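Local coordinates for 11R-lipoxygenase (Gersemia fruticosa, PDB 3VF1), which is a calcium-dependent, non-heme iron lipoxygenase that probably inserts molecular oxygen into polyunsaturated fatty acids, at residues I329-G334 against Q350-P355; L498-I503 against L564-F569; C571-A576 against G690-S695. One frame throughout, in Å; residues are numbered along the deposited sequence.

Interaction 1: I329-G334 against Q350-P355; sequences ITTPLG and QLYQQP
Leu333 and Gln350 make the antiparallel hydrogen-bonded pair at the open end of the beta hairpin 333-338/344-350, part of a five-stranded sheet in the lipoxygenase region. Both bonds of the pair are made, Leu333 N to Gln350 O at 2.8 Å and Gln350 N to Leu333 O at 3.0 Å. Beyond it the strand pairing ends, and the contact continues through one more backbone bond and several made by side chains. Leu351 O accepts twice: from Thr331 N at 2.9 Å, with a bent N-H...O angle of 131°, and from Thr330 OG1 at 2.8 Å, tilted out of the carbonyl plane. Because this hydroxyl sits between the backbone N and carbonyl carbon of Thr330 (chi1 71°), CG2 is left to lie over one face of the Tyr352 ring, the two side chains crossing at about a right angle. A CH-pi contact results, with Thr330 CB 4.0 Å from the centroid of the Tyr352 ring and 17° off its normal. Gln353 grips Thr331 at two points. Its backbone N donates to Thr331 OG1, while its chain, bent at chi2, returns NE2 to Thr331 O at 3.0 Å, arriving from above the carbonyl plane. The same NE2 also bonds Asp310 OD1, tying in the neighbouring strand 306-310, and Leu333 CD1 packs against it. Trp378 of helix 369-410 touches both Thr330 and Leu351. At the far end, water 1 lies in the plane of the Tyr352 ring, 2.6 Å from Tyr352 OH, and donates to Ile329 O over 2.9 Å.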
loop_
_atom_site.group_PDB
_atom_site.type_symbol
_atom_site.label_atom_id
_atom_site.label_comp_id
_atom_site.label_asym_id
_atom_site.label_seq_id
_atom_site.Cartn_x
_atom_site.Cartn_y
_atom_site.Cartn_z
ATOM N N ILE A 329 6.210 6.369 -25.781
ATOM C CA ILE A 329 6.951 6.759 -24.595
ATOM C C ILE A 329 8.424 6.799 -24.966
ATOM O O ILE A 329 8.850 6.147 -25.916
ATOM C CB ILE A 329 6.741 5.768 -23.429
ATOM C CG1 ILE A 329 7.018 6.447 -22.085
ATOM C CG2 ILE A 329 7.631 4.540 -23.596
ATOM C CD1 ILE A 329 6.053 7.566 -21.742
ATOM N N THR A 330 9.199 7.573 -24.219
ATOM C CA THR A 330 10.631 7.652 -24.451
ATOM C C THR A 330 11.361 7.090 -23.236
ATOM O O THR A 330 10.758 6.420 -22.399
ATOM C CB THR A 330 11.076 9.103 -24.725
ATOM O OG1 THR A 330 11.000 9.876 -23.520
ATOM C CG2 THR A 330 10.197 9.736 -25.792
ATOM N N THR A 331 12.659 7.352 -23.152
ATOM C CA THR A 331 13.477 6.849 -22.059
ATOM C C THR A 331 14.333 8.000 -21.551
ATOM O O THR A 331 15.561 7.954 -21.622
ATOM C CB THR A 331 14.370 5.695 -22.538
ATOM O OG1 THR A 331 15.264 6.169 -23.552
ATOM C CG2 THR A 331 13.520 4.570 -23.106
ATOM N N PRO A 332 13.675 9.039 -21.022
ATOM C CA PRO A 332 14.278 10.358 -20.829
ATOM C C PRO A 332 15.235 10.470 -19.650
ATOM O O PRO A 332 15.297 9.590 -18.793
ATOM C CB PRO A 332 13.064 11.250 -20.581
ATOM C CG PRO A 332 12.091 10.355 -19.908
ATOM C CD PRO A 332 12.297 8.987 -20.504
ATOM N N LEU A 333 15.983 11.568 -19.637
ATOM C CA LEU A 333 16.787 11.959 -18.491
ATOM C C LEU A 333 16.496 13.421 -18.194
ATOM O O LEU A 333 16.465 14.252 -19.099
ATOM C CB LEU A 333 18.280 11.782 -18.768
ATOM C CG LEU A 333 18.768 10.370 -19.090
ATOM C CD1 LEU A 333 18.693 10.106 -20.583
ATOM C CD2 LEU A 333 20.181 10.166 -18.571
ATOM N N GLY A 334 16.274 13.732 -16.924
ATOM C CA GLY A 334 16.024 15.097 -16.513
ATOM C C GLY A 334 17.095 15.564 -15.552
ATOM O O GLY A 334 17.515 14.816 -14.674
ATOM N N GLN A 350 16.663 15.178 -21.913
ATOM C CA GLN A 350 16.953 14.394 -23.107
ATOM C C GLN A 350 15.947 13.251 -23.174
ATOM O O GLN A 350 15.856 12.454 -22.248
ATOM C CB GLN A 350 18.383 13.856 -23.052
ATOM C CG GLN A 350 18.834 13.129 -24.306
ATOM C CD GLN A 350 20.274 12.659 -24.216
ATOM O OE1 GLN A 350 21.207 13.456 -24.324
ATOM N NE2 GLN A 350 20.463 11.360 -24.009
ATOM N N LEU A 351 15.192 13.175 -24.264
ATOM C CA LEU A 351 14.050 12.264 -24.339
ATOM C C LEU A 351 14.450 10.790 -24.426
ATOM O O LEU A 351 13.797 9.933 -23.831
ATOM C CB LEU A 351 13.144 12.635 -25.516
ATOM C CG LEU A 351 12.536 14.039 -25.464
ATOM C CD1 LEU A 351 11.632 14.274 -26.666
ATOM C CD2 LEU A 351 11.769 14.258 -24.167
ATOM N N TYR A 352 15.517 10.495 -25.161
ATOM C CA TYR A 352 15.982 9.116 -25.299
ATOM C C TYR A 352 17.382 8.957 -24.713
ATOM O O TYR A 352 18.140 9.921 -24.629
ATOM C CB TYR A 352 15.973 8.681 -26.767
ATOM C CG TYR A 352 14.592 8.581 -27.382
ATOM C CD1 TYR A 352 13.806 7.447 -27.200
ATOM C CD2 TYR A 352 14.079 9.613 -28.160
ATOM C CE1 TYR A 352 12.545 7.348 -27.770
ATOM C CE2 TYR A 352 12.821 9.522 -28.733
ATOM C CZ TYR A 352 12.060 8.389 -28.534
ATOM O OH TYR A 352 10.812 8.302 -29.109
ATOM N N GLN A 353 17.720 7.732 -24.324
ATOM C CA GLN A 353 18.979 7.456 -23.637
ATOM C C GLN A 353 20.198 7.819 -24.484
ATOM O O GLN A 353 21.121 8.479 -24.006
ATOM C CB GLN A 353 19.052 5.978 -23.241
ATOM C CG GLN A 353 18.186 5.610 -22.046
ATOM C CD GLN A 353 18.729 6.158 -20.742
ATOM O OE1 GLN A 353 19.867 5.877 -20.365
ATOM N NE2 GLN A 353 17.919 6.949 -20.047
ATOM N N GLN A 354 20.196 7.390 -25.742
ATOM C CA GLN A 354 21.359 7.563 -26.609
ATOM C C GLN A 354 21.281 8.853 -27.421
ATOM O O GLN A 354 20.323 9.063 -28.164
ATOM C CB GLN A 354 21.490 6.365 -27.551
ATOM C CG GLN A 354 21.754 5.053 -26.829
ATOM C CD GLN A 354 23.047 5.079 -26.036
ATOM O OE1 GLN A 354 24.058 5.619 -26.492
ATOM N NE2 GLN A 354 23.022 4.501 -24.840
ATOM N N PRO A 355 22.298 9.721 -27.286
ATOM C CA PRO A 355 22.331 10.989 -28.028
ATOM C C PRO A 355 22.322 10.775 -29.540
ATOM O O PRO A 355 22.920 9.816 -30.024
ATOM C CB PRO A 355 23.660 11.618 -27.593
ATOM C CG PRO A 355 24.014 10.948 -26.314
ATOM C CD PRO A 355 23.479 9.559 -26.421
HETATM O O HOH W 1 8.892 6.591 -28.795
#

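Interaction 2: L498-I503 against L564-F569; sequences LLWNVI and LTVVVF
The edge of Trp500 meets the face of Phe569 at the centre of a helix-helix packing contact between 491-514 and 557-579. The short segments pass 9.8 Å apart at their axes, with 128° between their N-to-C directions, so the helices run broadly against one another but well off antiparallel. The ring pair is T-shaped, the centroids of the Trp500 six-membered ring and the Phe569 ring lying 5.2 Å apart and their planes at 71°. The touching atom is Trp500 CE3, placed 3.5 Å from Phe569 CG and offset toward the rim of that ring. The indole reaches across because CG of Trp500 is anti to its backbone nitrogen (chi1 174°), which extends the ring to the other helix.

A CH-pi contact uses the face of the indole. Thr565 CG2 stands almost exactly on the normal through the Trp500 six-membered ring, 3.8 Å from its centroid, while Thr565 OG1 is occupied by Val561 O in its own helix. Replacing Trp500 by an alanine would probably leave Thr565 CG2 and the Phe569 face without their aromatic partner and open a gap between the helices.

Apolar contacts of methyl groups complete the interface. Val566 CG2 meets Trp500 CH2 at the indole edge, at 3.7 Å. Ile503 divides its branches, CG2 touching Val568 CG1 at 3.6 Å and CD1 reaching Phe569 CA at 4.0 Å.

Each helix has further neighbours: Val502 and Leu498 pack on helix 653-676, whereas Leu564 and Val568 meet helix 416-425. Helix 557-579 is thus in contact with both helix 491-514 and helix 416-425.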
loop_
_atom_site.group_PDB
_atom_site.type_symbol
_atom_site.label_atom_id
_atom_site.label_comp_id
_atom_site.label_asym_id
_atom_site.label_seq_id
_atom_site.Cartn_x
_atom_site.Cartn_y
_atom_site.Cartn_z
ATOM N N LEU A 498 9.970 10.829 10.046
ATOM C CA LEU A 498 9.369 10.911 11.371
ATOM C C LEU A 498 8.545 9.658 11.646
ATOM O O LEU A 498 8.621 9.075 12.727
ATOM C CB LEU A 498 8.473 12.145 11.486
ATOM C CG LEU A 498 9.161 13.511 11.494
ATOM C CD1 LEU A 498 8.122 14.618 11.546
ATOM C CD2 LEU A 498 10.126 13.626 12.664
ATOM N N LEU A 499 7.760 9.251 10.654
ATOM C CA LEU A 499 6.868 8.108 10.792
ATOM C C LEU A 499 7.651 6.809 10.887
ATOM O O LEU A 499 7.307 5.924 11.666
ATOM C CB LEU A 499 5.907 8.050 9.606
ATOM C CG LEU A 499 4.842 9.148 9.599
ATOM C CD1 LEU A 499 4.389 9.464 8.187
ATOM C CD2 LEU A 499 3.662 8.729 10.460
ATOM N N TRP A 500 8.704 6.698 10.086
ATOM C CA TRP A 500 9.560 5.519 10.104
ATOM C C TRP A 500 10.136 5.294 11.498
ATOM O O TRP A 500 10.078 4.187 12.031
ATOM C CB TRP A 500 10.695 5.675 9.093
ATOM C CG TRP A 500 11.690 4.562 9.145
ATOM C CD1 TRP A 500 12.783 4.478 9.955
ATOM C CD2 TRP A 500 11.683 3.367 8.355
ATOM N NE1 TRP A 500 13.459 3.305 9.719
ATOM C CE2 TRP A 500 12.804 2.607 8.740
ATOM C CE3 TRP A 500 10.838 2.869 7.361
ATOM C CZ2 TRP A 500 13.103 1.374 8.164
ATOM C CZ3 TRP A 500 11.136 1.646 6.790
ATOM C CH2 TRP A 500 12.259 0.912 7.193
ATOM N N ASN A 501 10.691 6.350 12.083
ATOM C CA ASN A 501 11.309 6.262 13.400
ATOM C C ASN A 501 10.288 6.012 14.507
ATOM O O ASN A 501 10.588 5.345 15.496
ATOM C CB ASN A 501 12.102 7.536 13.698
ATOM C CG ASN A 501 13.397 7.611 12.910
ATOM O OD1 ASN A 501 14.080 6.604 12.720
ATOM N ND2 ASN A 501 13.742 8.807 12.447
ATOM N N VAL A 502 9.085 6.548 14.341
ATOM C CA VAL A 502 8.021 6.346 15.319
ATOM C C VAL A 502 7.460 4.931 15.228
ATOM O O VAL A 502 7.119 4.326 16.245
ATOM C CB VAL A 502 6.883 7.375 15.143
ATOM C CG1 VAL A 502 5.549 6.786 15.564
ATOM C CG2 VAL A 502 7.191 8.638 15.932
ATOM N N ILE A 503 7.373 4.404 14.012
ATOM C CA ILE A 503 6.904 3.040 13.803
ATOM C C ILE A 503 7.964 2.038 14.249
ATOM O O ILE A 503 7.642 0.977 14.780
ATOM C CB ILE A 503 6.557 2.778 12.327
ATOM C CG1 ILE A 503 5.281 3.530 11.946
ATOM C CG2 ILE A 503 6.370 1.286 12.080
ATOM C CD1 ILE A 503 4.975 3.508 10.462
ATOM N N LEU A 564 10.038 -6.024 10.284
ATOM C CA LEU A 564 8.641 -5.737 10.590
ATOM C C LEU A 564 8.341 -4.250 10.429
ATOM O O LEU A 564 7.235 -3.871 10.046
ATOM C CB LEU A 564 8.299 -6.193 12.008
ATOM C CG LEU A 564 8.375 -7.702 12.250
ATOM C CD1 LEU A 564 8.159 -8.016 13.721
ATOM C CD2 LEU A 564 7.363 -8.437 11.391
ATOM N N THR A 565 9.328 -3.410 10.725
ATOM C CA THR A 565 9.183 -1.973 10.539
ATOM C C THR A 565 8.944 -1.673 9.063
ATOM O O THR A 565 8.097 -0.851 8.713
ATOM C CB THR A 565 10.432 -1.211 11.018
ATOM O OG1 THR A 565 10.583 -1.372 12.435
ATOM C CG2 THR A 565 10.318 0.271 10.699
ATOM N N VAL A 566 9.696 -2.349 8.200
ATOM C CA VAL A 566 9.537 -2.204 6.758
ATOM C C VAL A 566 8.110 -2.523 6.330
ATOM O O VAL A 566 7.517 -1.794 5.537
ATOM C CB VAL A 566 10.509 -3.127 5.990
ATOM C CG1 VAL A 566 10.065 -3.297 4.542
ATOM C CG2 VAL A 566 11.928 -2.581 6.056
ATOM N N VAL A 567 7.563 -3.613 6.856
ATOM C CA VAL A 567 6.229 -4.059 6.472
ATOM C C VAL A 567 5.159 -3.065 6.915
ATOM O O VAL A 567 4.310 -2.660 6.123
ATOM C CB VAL A 567 5.905 -5.444 7.067
ATOM C CG1 VAL A 567 4.471 -5.842 6.744
ATOM C CG2 VAL A 567 6.875 -6.486 6.541
ATOM N N VAL A 568 5.200 -2.677 8.185
ATOM C CA VAL A 568 4.205 -1.764 8.736
ATOM C C VAL A 568 4.263 -0.408 8.038
ATOM O O VAL A 568 3.230 0.203 7.754
ATOM C CB VAL A 568 4.406 -1.561 10.254
ATOM C CG1 VAL A 568 3.471 -0.477 10.779
ATOM C CG2 VAL A 568 4.180 -2.865 10.999
ATOM N N PHE A 569 5.475 0.060 7.760
ATOM C CA PHE A 569 5.664 1.356 7.121
ATOM C C PHE A 569 5.165 1.349 5.680
ATOM O O PHE A 569 4.535 2.303 5.232
ATOM C CB PHE A 569 7.139 1.753 7.149
ATOM C CG PHE A 569 7.430 3.040 6.436
ATOM C CD1 PHE A 569 7.357 4.251 7.107
ATOM C CD2 PHE A 569 7.773 3.043 5.095
ATOM C CE1 PHE A 569 7.621 5.438 6.454
ATOM C CE2 PHE A 569 8.040 4.230 4.436
ATOM C CZ PHE A 569 7.964 5.427 5.116
#

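Interaction 3: C571-A576 against G690-S695; sequences CSCQHA and GHVPNS. With FE2 (Fe (II) ion), chain E.
Water 2 is held by three protein atoms from both segments, Ser572 O and His575 ND1 of the metal-bearing helix 557-579 and Ser695 O of the C-terminal tail, within the non-heme iron site of the lipoxygenase fold. His575 ND1 donates to it at 3.0 Å. The water can donate to Ser695 O at 2.9 Å and to Ser572 O at 3.0 Å, although further acceptors compete for its two protons. This grip at ND1 should restrain the turn of the imidazole, whose other nitrogen, NE2, binds the iron. The helix widens to a pi-type turn at 571-574.

Beside this bridge the segments meet by van der Waals packing. Val692 places CG1 anti to its backbone N (chi1 -180°), which sets that methyl 3.2 Å from Ser572 O and 3.7 Å from Ala576 CB. Ser572 CB lies alongside the tail backbone, 3.3 Å from Pro693 O, while its OG turns to Val568 O within the helix. Outside the pair, Asn694 O takes a hydrogen bond from His424 ND1, and Ser695 OG is bonded to Lys426 O.

The tail ends at Ile698, whose terminal OXT is itself an iron ligand with His392, His397 and Asn579. The remaining bonds are His575 NE2 to the iron at 2.2 Å and water 3 to the iron at 2.4 Å.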
loop_
_atom_site.group_PDB
_atom_site.type_symbol
_atom_site.label_atom_id
_atom_site.label_comp_id
_atom_site.label_asym_id
_atom_site.label_seq_id
_atom_site.Cartn_x
_atom_site.Cartn_y
_atom_site.Cartn_z
ATOM N N CYS A 571 2.967 -0.803 4.245
ATOM C CA CYS A 571 1.539 -1.086 4.145
ATOM C C CYS A 571 0.693 0.125 4.533
ATOM O O CYS A 571 -0.456 0.250 4.101
ATOM C CB CYS A 571 1.166 -2.276 5.030
ATOM S SG CYS A 571 1.841 -3.860 4.486
ATOM N N SER A 572 1.256 1.013 5.346
ATOM C CA SER A 572 0.520 2.181 5.815
ATOM C C SER A 572 0.985 3.475 5.145
ATOM O O SER A 572 0.283 4.026 4.297
ATOM C CB SER A 572 0.623 2.305 7.340
ATOM O OG SER A 572 1.969 2.432 7.765
ATOM N N CYS A 573 2.168 3.948 5.524
ATOM C CA CYS A 573 2.647 5.261 5.096
ATOM C C CYS A 573 2.996 5.320 3.609
ATOM O O CYS A 573 2.442 6.134 2.869
ATOM C CB CYS A 573 3.861 5.673 5.930
ATOM S SG CYS A 573 3.499 5.898 7.677
ATOM N N GLN A 574 3.915 4.463 3.174
ATOM C CA GLN A 574 4.383 4.497 1.795
ATOM C C GLN A 574 3.214 4.413 0.822
ATOM O O GLN A 574 3.107 5.225 -0.096
ATOM C CB GLN A 574 5.365 3.359 1.523
ATOM C CG GLN A 574 6.010 3.414 0.143
ATOM C CD GLN A 574 6.888 4.640 -0.054
ATOM O OE1 GLN A 574 7.046 5.460 0.850
ATOM N NE2 GLN A 574 7.463 4.768 -1.243
ATOM N N HIS A 575 2.339 3.434 1.021
ATOM C CA HIS A 575 1.188 3.273 0.141
ATOM C C HIS A 575 0.337 4.536 0.130
ATOM O O HIS A 575 -0.127 4.969 -0.921
ATOM C CB HIS A 575 0.329 2.082 0.562
ATOM C CG HIS A 575 -0.900 1.911 -0.273
ATOM N ND1 HIS A 575 -2.156 2.271 0.168
ATOM C CD2 HIS A 575 -1.065 1.438 -1.532
ATOM C CE1 HIS A 575 -3.041 2.016 -0.778
ATOM N NE2 HIS A 575 -2.406 1.511 -1.820
ATOM N N ALA A 576 0.137 5.126 1.302
ATOM C CA ALA A 576 -0.676 6.329 1.416
ATOM C C ALA A 576 -0.066 7.475 0.621
ATOM O O ALA A 576 -0.775 8.223 -0.054
ATOM C CB ALA A 576 -0.832 6.729 2.878
ATOM N N GLY A 690 -3.451 10.872 10.683
ATOM C CA GLY A 690 -4.896 10.752 10.618
ATOM C C GLY A 690 -5.429 10.522 9.215
ATOM O O GLY A 690 -6.601 10.187 9.038
ATOM N N HIS A 691 -4.572 10.708 8.214
ATOM C CA HIS A 691 -4.952 10.498 6.819
ATOM C C HIS A 691 -4.362 9.206 6.249
ATOM O O HIS A 691 -4.651 8.843 5.110
ATOM C CB HIS A 691 -4.486 11.673 5.953
ATOM C CG HIS A 691 -5.125 12.983 6.299
ATOM N ND1 HIS A 691 -4.960 14.113 5.529
ATOM C CD2 HIS A 691 -5.923 13.344 7.333
ATOM C CE1 HIS A 691 -5.633 15.115 6.069
ATOM N NE2 HIS A 691 -6.224 14.675 7.164
ATOM N N VAL A 692 -3.536 8.520 7.036
ATOM C CA VAL A 692 -2.831 7.330 6.558
ATOM C C VAL A 692 -3.514 6.049 7.027
ATOM O O VAL A 692 -3.484 5.732 8.213
ATOM C CB VAL A 692 -1.373 7.307 7.064
ATOM C CG1 VAL A 692 -0.651 6.068 6.561
ATOM C CG2 VAL A 692 -0.638 8.569 6.639
ATOM N N PRO A 693 -4.132 5.302 6.099
ATOM C CA PRO A 693 -4.755 4.028 6.477
ATOM C C PRO A 693 -3.738 3.053 7.055
ATOM O O PRO A 693 -2.544 3.183 6.787
ATOM C CB PRO A 693 -5.306 3.495 5.149
ATOM C CG PRO A 693 -5.441 4.688 4.279
ATOM C CD PRO A 693 -4.318 5.599 4.670
ATOM N N ASN A 694 -4.207 2.087 7.837
ATOM C CA ASN A 694 -3.323 1.107 8.455
ATOM C C ASN A 694 -2.776 0.095 7.458
ATOM O O ASN A 694 -1.690 -0.450 7.658
ATOM C CB ASN A 694 -4.048 0.370 9.584
ATOM C CG ASN A 694 -3.884 1.053 10.925
ATOM O OD1 ASN A 694 -2.773 1.414 11.317
ATOM N ND2 ASN A 694 -4.990 1.235 11.638
ATOM N N SER A 695 -3.521 -0.157 6.385
ATOM C CA SER A 695 -3.146 -1.201 5.436
ATOM C C SER A 695 -3.340 -0.794 3.980
ATOM O O SER A 695 -3.749 0.325 3.677
ATOM C CB SER A 695 -3.966 -2.462 5.705
ATOM O OG SER A 695 -5.344 -2.222 5.481
HETATM FE FE FE2 E . -3.152 1.104 -3.808
HETATM O O HOH W 2 -2.088 2.657 3.116
HETATM O O HOH W 3 -4.942 1.776 -5.168
#

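Along the chain, interaction 1 comes first and closes the base of one hairpin, whose 15 intervening residues are mostly strand, at the five-stranded sheet. Interaction 2 follows, bringing helix 557-579 back against helix 491-514 after 60 intervening residues. Interaction 3 spans the longest separation of the three, 113 residues, returning the C-terminal tail to the same helix. The three are in series, neither nested nor crossed. Interaction 1 stands apart, its nearest atoms about 24 Å from interaction 2 and about 20 Å from interaction 3. Interactions 2 and 3 touch: Leu499 and Ile503 pack on Cys573, so helix 557-579 links the helix pair to the iron-binding tail.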